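Local coordinates for protein uroporphyrinogen III synthase (Thermus thermophilus, PDB 1WCW) that probably catalyses the ring closure of hydroxymethylbilane to uroporphyrinogen III, the branch-point macrocycle of haem and related tetrapyrroles, as a uroporphyrinogen-III synthase, at residues V184-F189 / K217-G222; F36-T41 / L173-A178. All coordinates share one frame; numbering follows the deposited sequence.

Interaction 1: residues V184-F189 / K217-G222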
loop_
_atom_site.group_PDB
_atom_site.type_symbol
_atom_site.label_atom_id
_atom_site.label_comp_id
_atom_site.label_asym_id
_atom_site.label_seq_id
_atom_site.Cartn_x
_atom_site.Cartn_y
_atom_site.Cartn_z
ATOM N N VAL A 184 0.483 23.461 -7.282
ATOM C CA VAL A 184 0.320 22.398 -8.277
ATOM C C VAL A 184 -1.117 22.255 -8.761
ATOM O O VAL A 184 -2.047 22.704 -8.101
ATOM C CB VAL A 184 0.880 21.081 -7.750
ATOM C CG1 VAL A 184 0.049 20.500 -6.711
ATOM C CG2 VAL A 184 1.028 20.136 -8.837
ATOM N N ASP A 185 -1.283 21.671 -9.929
ATOM C CA ASP A 185 -2.596 21.484 -10.514
ATOM C C ASP A 185 -3.219 20.124 -10.244
ATOM O O ASP A 185 -4.423 19.995 -10.247
ATOM C CB ASP A 185 -2.514 21.662 -12.028
ATOM C CG ASP A 185 -2.070 23.075 -12.415
ATOM O OD1 ASP A 185 -2.743 24.018 -11.948
ATOM O OD2 ASP A 185 -1.021 23.237 -13.106
ATOM N N ALA A 186 -2.371 19.130 -10.031
ATOM C CA ALA A 186 -2.847 17.769 -9.782
ATOM C C ALA A 186 -1.859 17.043 -8.910
ATOM O O ALA A 186 -0.653 17.440 -8.880
ATOM C CB ALA A 186 -3.044 17.023 -11.087
ATOM N N LEU A 187 -2.328 16.010 -8.187
ATOM C CA LEU A 187 -1.469 15.237 -7.311
ATOM C C LEU A 187 -1.772 13.793 -7.556
ATOM O O LEU A 187 -2.935 13.380 -7.420
ATOM C CB LEU A 187 -1.718 15.611 -5.838
ATOM C CG LEU A 187 -1.087 14.663 -4.846
ATOM C CD1 LEU A 187 0.410 14.650 -4.908
ATOM C CD2 LEU A 187 -1.519 15.176 -3.400
ATOM N N ALA A 188 -0.737 13.008 -7.857
ATOM C CA ALA A 188 -0.898 11.581 -8.121
ATOM C C ALA A 188 -0.496 10.740 -6.918
ATOM O O ALA A 188 0.597 10.896 -6.386
ATOM C CB ALA A 188 -0.049 11.239 -9.331
ATOM N N PHE A 189 -1.395 9.808 -6.573
ATOM C CA PHE A 189 -1.175 8.813 -5.507
ATOM C C PHE A 189 -1.131 7.452 -6.173
ATOM O O PHE A 189 -1.992 7.114 -6.979
ATOM C CB PHE A 189 -2.338 8.816 -4.507
ATOM C CG PHE A 189 -2.552 10.129 -3.818
ATOM C CD1 PHE A 189 -3.385 11.075 -4.310
ATOM C CD2 PHE A 189 -1.965 10.317 -2.581
ATOM C CE1 PHE A 189 -3.656 12.258 -3.570
ATOM C CE2 PHE A 189 -2.243 11.495 -1.840
ATOM C CZ PHE A 189 -3.073 12.420 -2.340
ATOM N N LYS A 217 -6.431 18.639 -8.592
ATOM C CA LYS A 217 -7.122 17.375 -8.962
ATOM C C LYS A 217 -6.357 16.175 -8.393
ATOM O O LYS A 217 -5.171 16.001 -8.698
ATOM C CB LYS A 217 -7.231 17.342 -10.470
ATOM C CG LYS A 217 -8.221 18.423 -10.971
ATOM C CD LYS A 217 -8.193 18.494 -12.458
ATOM C CE LYS A 217 -9.230 19.520 -12.973
ATOM N NZ LYS A 217 -8.970 20.889 -12.511
ATOM N N ALA A 218 -7.065 15.319 -7.648
ATOM C CA ALA A 218 -6.439 14.137 -7.110
ATOM C C ALA A 218 -6.506 13.017 -8.107
ATOM O O ALA A 218 -7.602 12.750 -8.686
ATOM C CB ALA A 218 -7.107 13.749 -5.825
ATOM N N LEU A 219 -5.389 12.370 -8.380
ATOM C CA LEU A 219 -5.319 11.287 -9.339
ATOM C C LEU A 219 -4.941 10.047 -8.578
ATOM O O LEU A 219 -4.071 10.100 -7.702
ATOM C CB LEU A 219 -4.245 11.529 -10.439
ATOM C CG LEU A 219 -4.247 12.968 -10.981
ATOM C CD1 LEU A 219 -3.104 13.144 -11.960
ATOM C CD2 LEU A 219 -5.535 13.316 -11.633
ATOM N N ALA A 220 -5.590 8.914 -8.911
ATOM C CA ALA A 220 -5.306 7.663 -8.168
ATOM C C ALA A 220 -4.925 6.524 -9.090
ATOM O O ALA A 220 -5.663 6.350 -10.082
ATOM C CB ALA A 220 -6.548 7.232 -7.329
ATOM N N VAL A 221 -3.880 5.822 -8.768
ATOM C CA VAL A 221 -3.544 4.587 -9.507
ATOM C C VAL A 221 -4.087 3.477 -8.623
ATOM O O VAL A 221 -3.547 3.226 -7.523
ATOM C CB VAL A 221 -2.036 4.396 -9.631
ATOM C CG1 VAL A 221 -1.728 3.027 -10.337
ATOM C CG2 VAL A 221 -1.450 5.507 -10.445
ATOM N N GLY A 222 -5.187 2.866 -9.076
ATOM C CA GLY A 222 -5.781 1.722 -8.377
ATOM C C GLY A 222 -7.088 2.079 -7.677
ATOM O O GLY A 222 -7.245 3.211 -7.092
HETATM O O HOH W 1 -6.016 22.156 -11.145
#

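Interaction 2: residues F36-T41 / L173-A178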
loop_
_atom_site.group_PDB
_atom_site.type_symbol
_atom_site.label_atom_id
_atom_site.label_comp_id
_atom_site.label_asym_id
_atom_site.label_seq_id
_atom_site.Cartn_x
_atom_site.Cartn_y
_atom_site.Cartn_z
ATOM N N PHE A 36 6.991 14.971 -4.397
ATOM C CA PHE A 36 6.659 15.190 -2.984
ATOM C C PHE A 36 6.370 13.842 -2.308
ATOM O O PHE A 36 5.191 13.551 -2.008
ATOM C CB PHE A 36 5.465 16.169 -2.853
ATOM C CG PHE A 36 5.823 17.589 -3.180
ATOM C CD1 PHE A 36 5.385 18.219 -4.334
ATOM C CD2 PHE A 36 6.587 18.324 -2.287
ATOM C CE1 PHE A 36 5.723 19.583 -4.551
ATOM C CE2 PHE A 36 6.900 19.650 -2.548
ATOM C CZ PHE A 36 6.464 20.263 -3.681
ATOM N N PRO A 37 7.397 13.030 -2.052
ATOM C CA PRO A 37 7.123 11.743 -1.399
ATOM C C PRO A 37 6.559 11.953 -0.010
ATOM O O PRO A 37 6.971 12.851 0.729
ATOM C CB PRO A 37 8.482 11.042 -1.324
ATOM C CG PRO A 37 9.475 12.159 -1.525
ATOM C CD PRO A 37 8.825 13.200 -2.410
ATOM N N VAL A 38 5.650 11.085 0.388
ATOM C CA VAL A 38 5.045 11.186 1.695
ATOM C C VAL A 38 5.431 9.987 2.557
ATOM O O VAL A 38 4.952 9.913 3.729
ATOM C CB VAL A 38 3.504 11.283 1.629
ATOM C CG1 VAL A 38 3.064 12.548 0.876
ATOM C CG2 VAL A 38 2.878 10.065 0.982
ATOM N N GLN A 39 6.255 9.079 2.064
ATOM C CA GLN A 39 6.618 7.911 2.842
ATOM C C GLN A 39 8.094 7.654 2.768
ATOM O O GLN A 39 8.818 8.123 1.856
ATOM C CB GLN A 39 5.880 6.654 2.379
ATOM C CG GLN A 39 6.534 5.913 1.249
ATOM C CD GLN A 39 5.490 5.090 0.483
ATOM O OE1 GLN A 39 4.838 5.603 -0.406
ATOM N NE2 GLN A 39 5.349 3.815 0.823
ATOM N N ALA A 40 8.535 6.875 3.730
ATOM C CA ALA A 40 9.878 6.405 3.823
ATOM C C ALA A 40 9.704 4.871 3.998
ATOM O O ALA A 40 8.637 4.399 4.441
ATOM C CB ALA A 40 10.494 6.999 5.000
ATOM N N THR A 41 10.674 4.076 3.602
ATOM C CA THR A 41 10.518 2.646 3.765
ATOM C C THR A 41 11.833 2.108 4.332
ATOM O O THR A 41 12.920 2.547 3.928
ATOM C CB THR A 41 10.171 2.000 2.399
ATOM O OG1 THR A 41 8.981 2.626 1.845
ATOM C CG2 THR A 41 9.926 0.526 2.587
ATOM N N LEU A 173 4.376 17.728 5.270
ATOM C CA LEU A 173 4.108 19.133 5.515
ATOM C C LEU A 173 4.460 19.995 4.312
ATOM O O LEU A 173 3.710 20.917 3.992
ATOM C CB LEU A 173 4.854 19.600 6.804
ATOM C CG LEU A 173 4.317 18.926 8.092
ATOM C CD1 LEU A 173 5.131 19.513 9.282
ATOM C CD2 LEU A 173 2.799 19.204 8.273
ATOM N N ARG A 174 5.525 19.626 3.594
ATOM C CA ARG A 174 5.910 20.373 2.418
ATOM C C ARG A 174 4.847 20.191 1.321
ATOM O O ARG A 174 4.507 21.155 0.609
ATOM C CB ARG A 174 7.271 19.897 1.906
ATOM C CG ARG A 174 8.457 20.406 2.720
ATOM C CD ARG A 174 9.745 20.163 1.984
ATOM N NE ARG A 174 10.549 19.124 2.613
ATOM C CZ ARG A 174 10.700 17.900 2.129
ATOM N NH1 ARG A 174 11.436 17.022 2.790
ATOM N NH2 ARG A 174 10.128 17.578 0.986
ATOM N N LEU A 175 4.353 18.988 1.151
ATOM C CA LEU A 175 3.303 18.766 0.158
ATOM C C LEU A 175 2.040 19.498 0.545
ATOM O O LEU A 175 1.388 20.122 -0.325
ATOM C CB LEU A 175 3.058 17.289 0.066
ATOM C CG LEU A 175 1.910 16.866 -0.921
ATOM C CD1 LEU A 175 2.096 17.498 -2.306
ATOM C CD2 LEU A 175 1.852 15.372 -1.029
ATOM N N GLU A 176 1.647 19.429 1.827
ATOM C CA GLU A 176 0.464 20.181 2.239
ATOM C C GLU A 176 0.609 21.683 1.934
ATOM O O GLU A 176 -0.329 22.295 1.374
ATOM C CB GLU A 176 0.217 19.935 3.727
ATOM C CG GLU A 176 -0.984 20.761 4.250
ATOM C CD GLU A 176 -1.145 20.676 5.777
ATOM O OE1 GLU A 176 -2.282 20.964 6.232
ATOM O OE2 GLU A 176 -0.165 20.327 6.476
ATOM N N GLU A 177 1.779 22.237 2.217
ATOM C CA GLU A 177 1.976 23.666 1.924
ATOM C C GLU A 177 1.859 23.925 0.418
ATOM O O GLU A 177 1.209 24.906 0.029
ATOM C CB GLU A 177 3.348 24.146 2.400
ATOM C CG GLU A 177 3.608 24.166 3.920
ATOM C CD GLU A 177 5.112 24.236 4.251
ATOM O OE1 GLU A 177 5.511 23.777 5.355
ATOM O OE2 GLU A 177 5.898 24.750 3.411
ATOM N N ALA A 178 2.441 23.076 -0.419
ATOM C CA ALA A 178 2.348 23.273 -1.880
ATOM C C ALA A 178 0.905 23.180 -2.339
ATOM O O ALA A 178 0.431 24.014 -3.153
ATOM C CB ALA A 178 3.193 22.227 -2.566
#

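Interaction 1: residues V184-F189 / K217-G222
Lys217 opens the pairing with both its backbone N and its backbone O: the N donates to Asp185 O at 2.9 Å, almost straight at 171°, and the O takes the amide of Leu187. Asp185 O also receives a water, which bridges weakly to Lys217 NZ. The aspartate's carboxylate looks elsewhere, OD2 accepting from Arg10 N on the next strand. Ala218, paired with Leu187, sets its CB 4.4 Å from Phe189 CE1, at the rim of the ring. These are neighbouring parallel strands, 186-189 and 217-221, in the five-stranded parallel sheet of one of the two α/β domains of the HemD fold; the 27 residues linking them are mostly helix, a right-handed beta-alpha-beta crossover in a sheet of flavodoxin-like order 2-1-3-4-5. Leu219 N then donates to Leu187 O at 2.8 Å, and Leu219 O accepts from Phe189 N. That same oxygen lies in the plane of the Phe189 ring, at its edge, 3.6 Å from CD1. With CG anti to its carbonyl carbon (chi1 -43°), Leu219 brings CD1 to 4.0 Å from Ala186 CB, on the face that Phe252 of helix 245-260 covers. Ala220 lies on the opposite face with Phe189, beneath helix 223-231. Val221 N closes the series on Phe189 O at 2.9 Å, reached nearly head-on, just before Gly222, which occupies the N-cap position of helix 223-231.

Interaction 2: residues F36-T41 / L173-A178
Phe36 and Leu175 carry most of this contact, and they meet without a single hydrogen bond between the segments. Leu175 CD1 sits 3.7 Å from Phe36 CB and almost as near CG, so the methyl presses on the root of the aromatic side chain. Farther out, Phe36 CZ comes to 4.0 Å from Ala178 CB, one helical turn on. Both approach the ring obliquely. Phe36 CG stands anti to its carbonyl carbon (chi1 -72°), which carries the ring alongside the helix from Leu175 to Ala178. In Leu175, CG anti to the backbone N (chi1 178°) carries the branch point toward segment 36-41, where the fork gives one methyl to each partner: beside CD1 on Phe36, CD2 lies 3.6 Å from Val38 CG1. With an alanine at Phe36, CB could still meet Leu175 CD1, but the loss of the ring would probably leave Ala178 CB without its partner and open a gap along the helix.

Around this apolar patch, Arg174 lies at the margin, its backbone O 4.2 Å and its CB 4.5 Å from Phe36 CE2. Leu175 also packs on Leu198 of helix 192-201, while Val38 touches Gln194 of that helix. The backbone of Phe36 hydrogen-bonds to that of Tyr13, and the backbone of Val38 to that of Asp168, fixing the loop from both ends. On the far side of helix 169-181, Glu176 accepts from the backbone amides of Lys203 and Asp204. Segment 36-41 follows strand 32-35, at the edge of the parallel sheet, and enters strand 39-43, at the edge of the mixed sheet. It thus belongs to a linker between the two α/β domains of the HemD fold, lying here against a helix of the domain built on the parallel sheet.

How the interactions relate
Both contacts are largely buried, but interaction 1 lies within the parallel sheet and interaction 2 where a covering helix meets an interdomain connection. Interaction 1 relies on regular backbone hydrogen bonding, with side chains filling in above and below; interaction 2 has no such bonds across it and depends on aliphatic and aromatic surfaces, with an exposed arginine at its margin. The two share a neighbourhood: helix 169-181 is followed, after a short loop, by strand 186-189, and Leu187 CD2 packs on Leu175 CD2 at 4.1 Å. Helix 192-201 also reaches both, its Leu198 touching Leu187 and Phe189 as well as Leu175, so the sheet face and the linker meet one layer of helices.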